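Local coordinates for superoxide dismutase (Porphyromonas gingivalis, PDB 1UES), which destroys superoxide radicals by dismuting them to oxygen and hydrogen peroxide through cyclic reduction and oxidation of one manganese or iron ion per subunit, at residues Leu8-Val12 and Asp13-Pro17; Lys21-Val24 and Glu25-Gly29. The protein carries 1 engineered substitution. One frame throughout, in Å; residues are numbered along the deposited sequence.

Contact 1 of 2, residues Leu8-Val12 and Asp13-Pro17; sequences LPYAV and DALAP
A type I beta turn from Ala11 to Ala14 reverses the chain in the loop that leads to helix 21-42. Its closing bond runs from Ala14 N to Ala11 O, 3.0 Å long and fairly straight (161° at the hydrogen). A second type I turn, Asp13 to Ala16, overlaps it, sharing Asp13 and Ala14, with only a weak bond from Ala16 N to Asp13 O. Water 1 spans the two turns, donating to Val12 O at 2.8 Å and accepting from Leu15 N at 2.7 Å. The apolar side of the contact rests on Tyr10, whose CB lies 3.8 Å from Ala14 CB. A chi1 of 42° puts CG between the backbone N and carbonyl carbon, from where the ring meets Leu15. Leu15 crosses the tyrosine at about a right angle: CD2 lies over one ring face, and CD1 comes within 3.7 Å of Tyr10 CZ. Leu8 CB occupies the opposite face, 4.2 Å above the ring plane and toward its rim. Beyond this group, Tyr10 OH hydrogen-bonds to Phe78 O. The ring is thus fixed by aliphatic carbon on both faces and by a polar anchor at its hydroxyl, while the water answers two backbone groups that the turn bonds do not use.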
loop_
_atom_site.group_PDB
_atom_site.type_symbol
_atom_site.label_atom_id
_atom_site.label_comp_id
_atom_site.label_asym_id
_atom_site.label_seq_id
_atom_site.Cartn_x
_atom_site.Cartn_y
_atom_site.Cartn_z
ATOM N N LEU A 8 -12.633 3.340 -20.523
ATOM C CA LEU A 8 -11.296 3.778 -20.921
ATOM C C LEU A 8 -11.304 4.335 -22.335
ATOM O O LEU A 8 -12.027 3.833 -23.188
ATOM C CB LEU A 8 -10.312 2.619 -20.833
ATOM C CG LEU A 8 -10.113 2.095 -19.422
ATOM C CD1 LEU A 8 -9.300 0.834 -19.520
ATOM C CD2 LEU A 8 -9.404 3.143 -18.544
ATOM N N PRO A 9 -10.500 5.383 -22.595
ATOM C CA PRO A 9 -10.402 6.033 -23.904
ATOM C C PRO A 9 -9.488 5.315 -24.891
ATOM O O PRO A 9 -9.209 5.842 -25.973
ATOM C CB PRO A 9 -9.896 7.441 -23.573
ATOM C CG PRO A 9 -9.272 7.354 -22.233
ATOM C CD PRO A 9 -9.627 6.033 -21.599
ATOM N N TYR A 10 -9.056 4.118 -24.512
ATOM C CA TYR A 10 -8.169 3.288 -25.331
ATOM C C TYR A 10 -8.430 1.810 -25.038
ATOM O O TYR A 10 -9.101 1.467 -24.064
ATOM C CB TYR A 10 -6.709 3.631 -25.013
ATOM C CG TYR A 10 -6.443 3.813 -23.544
ATOM C CD1 TYR A 10 -6.302 2.705 -22.695
ATOM C CD2 TYR A 10 -6.351 5.084 -22.992
ATOM C CE1 TYR A 10 -6.090 2.857 -21.341
ATOM C CE2 TYR A 10 -6.136 5.260 -21.634
ATOM C CZ TYR A 10 -6.013 4.139 -20.808
ATOM O OH TYR A 10 -5.915 4.304 -19.454
ATOM N N ALA A 11 -7.900 0.932 -25.894
ATOM C CA ALA A 11 -8.058 -0.509 -25.754
ATOM C C ALA A 11 -7.328 -0.941 -24.485
ATOM O O ALA A 11 -6.338 -0.298 -24.105
ATOM C CB ALA A 11 -7.450 -1.196 -26.969
ATOM N N VAL A 12 -7.796 -2.007 -23.837
ATOM C CA VAL A 12 -7.164 -2.440 -22.585
ATOM C C VAL A 12 -5.704 -2.855 -22.678
ATOM O O VAL A 12 -5.028 -2.948 -21.642
ATOM C CB VAL A 12 -7.936 -3.563 -21.884
ATOM C CG1 VAL A 12 -9.336 -3.090 -21.554
ATOM C CG2 VAL A 12 -7.961 -4.814 -22.745
ATOM N N ASP A 13 -5.206 -3.112 -23.888
ATOM C CA ASP A 13 -3.806 -3.495 -24.028
ATOM C C ASP A 13 -2.983 -2.355 -24.613
ATOM O O ASP A 13 -1.804 -2.520 -24.918
ATOM C CB ASP A 13 -3.693 -4.747 -24.925
ATOM C CG ASP A 13 -4.126 -4.487 -26.374
ATOM O OD1 ASP A 13 -4.818 -3.482 -26.637
ATOM O OD2 ASP A 13 -3.763 -5.296 -27.275
ATOM N N ALA A 14 -3.597 -1.183 -24.754
ATOM C CA ALA A 14 -2.916 -0.034 -25.355
ATOM C C ALA A 14 -1.699 0.527 -24.603
ATOM O O ALA A 14 -0.841 1.148 -25.220
ATOM C CB ALA A 14 -3.935 1.091 -25.615
ATOM N N LEU A 15 -1.629 0.323 -23.283
ATOM C CA LEU A 15 -0.504 0.835 -22.484
ATOM C C LEU A 15 0.556 -0.213 -22.149
ATOM O O LEU A 15 1.529 0.089 -21.456
ATOM C CB LEU A 15 -0.999 1.485 -21.174
ATOM C CG LEU A 15 -2.190 2.438 -21.371
ATOM C CD1 LEU A 15 -2.643 2.951 -20.014
ATOM C CD2 LEU A 15 -1.818 3.624 -22.264
ATOM N N ALA A 16 0.399 -1.427 -22.696
ATOM C CA ALA A 16 1.367 -2.495 -22.456
ATOM C C ALA A 16 2.651 -2.044 -23.154
ATOM O O ALA A 16 2.599 -1.503 -24.264
ATOM C CB ALA A 16 0.871 -3.820 -23.053
ATOM N N PRO A 17 3.816 -2.344 -22.562
ATOM C CA PRO A 17 4.060 -3.081 -21.318
ATOM C C PRO A 17 4.057 -2.345 -19.984
ATOM O O PRO A 17 4.098 -2.998 -18.925
ATOM C CB PRO A 17 5.437 -3.644 -21.543
ATOM C CG PRO A 17 6.133 -2.514 -22.208
ATOM C CD PRO A 17 5.096 -1.949 -23.176
HETATM O O HOH W 1 -2.519 -1.710 -21.673
#

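Contact 2 of 2, residues Lys21-Val24 and Glu25-Gly29; sequences KETV and EFHHG. With MN (manganese (II) ion), chain E.
His27 CB starts against Thr23 O, 3.0 Å away, one helical turn back, and has Thr23 CG2 as a looser neighbour at 4.2 Å. The same carbonyl takes part in a short bond of 2.6 Å from His27 N to Thr23 O. With CG anti to the backbone N (chi1 -160°), the imidazole leads away from residues 21-24; Thr23 O still approaches it obliquely. At the tip, CD2 and CE1 are about equally far from the manganese, so the ion sits nearly symmetrically off NE2, and the NE2-to-manganese bond is 2.2 Å. Water 2 binds the manganese at 2.2 Å, and the angle His27 NE2-manganese-water 2, 173°, places the two trans. His74, Asp157 and His161 complete this five-ligand site of the iron/manganese superoxide dismutases, to which helix 21-42 of the alpha-hairpin domain contributes His27. At residues 27-29, the ligand included, the helix widens into a pi-type turn: Val24 O accepts both His28 N, at 2.9 Å and bent (140°), and Gly29 N, at 3.3 Å and straighter. On another side, Phe26 turns its ring edge to Glu22 O, with CD2 3.2 Å from that oxygen.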
loop_
_atom_site.group_PDB
_atom_site.type_symbol
_atom_site.label_atom_id
_atom_site.label_comp_id
_atom_site.label_asym_id
_atom_site.label_seq_id
_atom_site.Cartn_x
_atom_site.Cartn_y
_atom_site.Cartn_z
ATOM N N LYS A 21 -2.027 -5.408 -20.093
ATOM C CA LYS A 21 -3.434 -5.694 -20.274
ATOM C C LYS A 21 -3.965 -6.324 -18.981
ATOM O O LYS A 21 -5.060 -6.009 -18.534
ATOM C CB LYS A 21 -3.636 -6.635 -21.470
ATOM C CG LYS A 21 -4.929 -7.421 -21.385
ATOM C CD LYS A 21 -5.120 -8.400 -22.544
ATOM C CE LYS A 21 -6.608 -8.845 -22.609
ATOM N NZ LYS A 21 -7.376 -7.916 -23.481
ATOM N N GLU A 22 -3.169 -7.192 -18.369
ATOM C CA GLU A 22 -3.571 -7.856 -17.145
ATOM C C GLU A 22 -3.711 -6.825 -16.024
ATOM O O GLU A 22 -4.655 -6.877 -15.231
ATOM C CB GLU A 22 -2.530 -8.931 -16.787
ATOM C CG GLU A 22 -2.456 -10.106 -17.808
ATOM C CD GLU A 22 -1.504 -9.889 -19.032
ATOM O OE1 GLU A 22 -0.928 -8.781 -19.249
ATOM O OE2 GLU A 22 -1.343 -10.880 -19.819
ATOM N N THR A 23 -2.768 -5.890 -15.960
ATOM C CA THR A 23 -2.861 -4.850 -14.936
ATOM C C THR A 23 -4.096 -3.983 -15.156
ATOM O O THR A 23 -4.808 -3.673 -14.183
ATOM C CB THR A 23 -1.577 -4.018 -14.884
ATOM O OG1 THR A 23 -0.565 -4.850 -14.321
ATOM C CG2 THR A 23 -1.723 -2.805 -13.953
ATOM N N VAL A 24 -4.370 -3.581 -16.391
ATOM C CA VAL A 24 -5.573 -2.778 -16.634
ATOM C C VAL A 24 -6.820 -3.577 -16.184
ATOM O O VAL A 24 -7.725 -3.033 -15.520
ATOM C CB VAL A 24 -5.707 -2.398 -18.138
ATOM C CG1 VAL A 24 -7.064 -1.770 -18.396
ATOM C CG2 VAL A 24 -4.586 -1.452 -18.542
ATOM N N GLU A 25 -6.869 -4.868 -16.514
ATOM C CA GLU A 25 -8.011 -5.696 -16.111
ATOM C C GLU A 25 -8.252 -5.676 -14.575
ATOM O O GLU A 25 -9.394 -5.553 -14.115
ATOM C CB GLU A 25 -7.821 -7.140 -16.635
ATOM C CG GLU A 25 -8.521 -8.192 -15.800
ATOM C CD GLU A 25 -8.603 -9.545 -16.481
ATOM O OE1 GLU A 25 -9.268 -10.465 -15.924
ATOM O OE2 GLU A 25 -7.997 -9.689 -17.574
ATOM N N PHE A 26 -7.202 -5.781 -13.762
ATOM C CA PHE A 26 -7.407 -5.744 -12.326
ATOM C C PHE A 26 -7.484 -4.315 -11.766
ATOM O O PHE A 26 -8.334 -4.001 -10.927
ATOM C CB PHE A 26 -6.275 -6.517 -11.614
ATOM C CG PHE A 26 -6.376 -7.986 -11.810
ATOM C CD1 PHE A 26 -7.297 -8.711 -11.057
ATOM C CD2 PHE A 26 -5.633 -8.632 -12.784
ATOM C CE1 PHE A 26 -7.496 -10.077 -11.272
ATOM C CE2 PHE A 26 -5.813 -10.000 -13.024
ATOM C CZ PHE A 26 -6.753 -10.731 -12.264
ATOM N N HIS A 27 -6.588 -3.456 -12.236
ATOM C CA HIS A 27 -6.520 -2.088 -11.715
ATOM C C HIS A 27 -7.800 -1.317 -12.011
ATOM O O HIS A 27 -8.426 -0.749 -11.101
ATOM C CB HIS A 27 -5.282 -1.376 -12.313
ATOM C CG HIS A 27 -4.850 -0.186 -11.524
ATOM N ND1 HIS A 27 -3.724 0.548 -11.826
ATOM C CD2 HIS A 27 -5.375 0.364 -10.409
ATOM C CE1 HIS A 27 -3.569 1.501 -10.926
ATOM N NE2 HIS A 27 -4.552 1.399 -10.052
ATOM N N HIS A 28 -8.160 -1.271 -13.286
ATOM C CA HIS A 28 -9.375 -0.587 -13.690
ATOM C C HIS A 28 -10.608 -1.460 -13.463
ATOM O O HIS A 28 -11.571 -1.030 -12.831
ATOM C CB HIS A 28 -9.287 -0.165 -15.166
ATOM C CG HIS A 28 -10.573 0.351 -15.717
ATOM N ND1 HIS A 28 -11.498 -0.472 -16.322
ATOM C CD2 HIS A 28 -11.134 1.586 -15.680
ATOM C CE1 HIS A 28 -12.578 0.232 -16.627
ATOM N NE2 HIS A 28 -12.380 1.482 -16.245
ATOM N N GLY A 29 -10.584 -2.693 -13.966
ATOM C CA GLY A 29 -11.750 -3.547 -13.821
ATOM C C GLY A 29 -12.153 -4.020 -12.432
ATOM O O GLY A 29 -13.334 -4.297 -12.200
HETATM MN MN MN E . -4.517 2.379 -8.097
HETATM O O HOH W 2 -4.288 3.537 -6.193
#

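Contact 1 precedes contact 2 along the chain, and their centres lie 10 Å apart. The loop packs directly on the first turns of the helix: Leu8 CD1 meets Val24 CG1 at 3.6 Å, Leu8 CD2 meets His28 CD2 at 3.7 Å, and Val12 O lies 3.5 Å from Val24 CG2. Contact 2 supplies a ligand to the manganese, whereas contact 1 lies farther from the ion, the Tyr10 side chain about 12 Å from it and the Leu15 side chain about 9 Å from that of His27. Phe78 touches both, its carbonyl holding the Tyr10 hydroxyl and its ring meeting that of His27 edge-to-face, consistent with contact 1 belonging to the outer surroundings of the metal site.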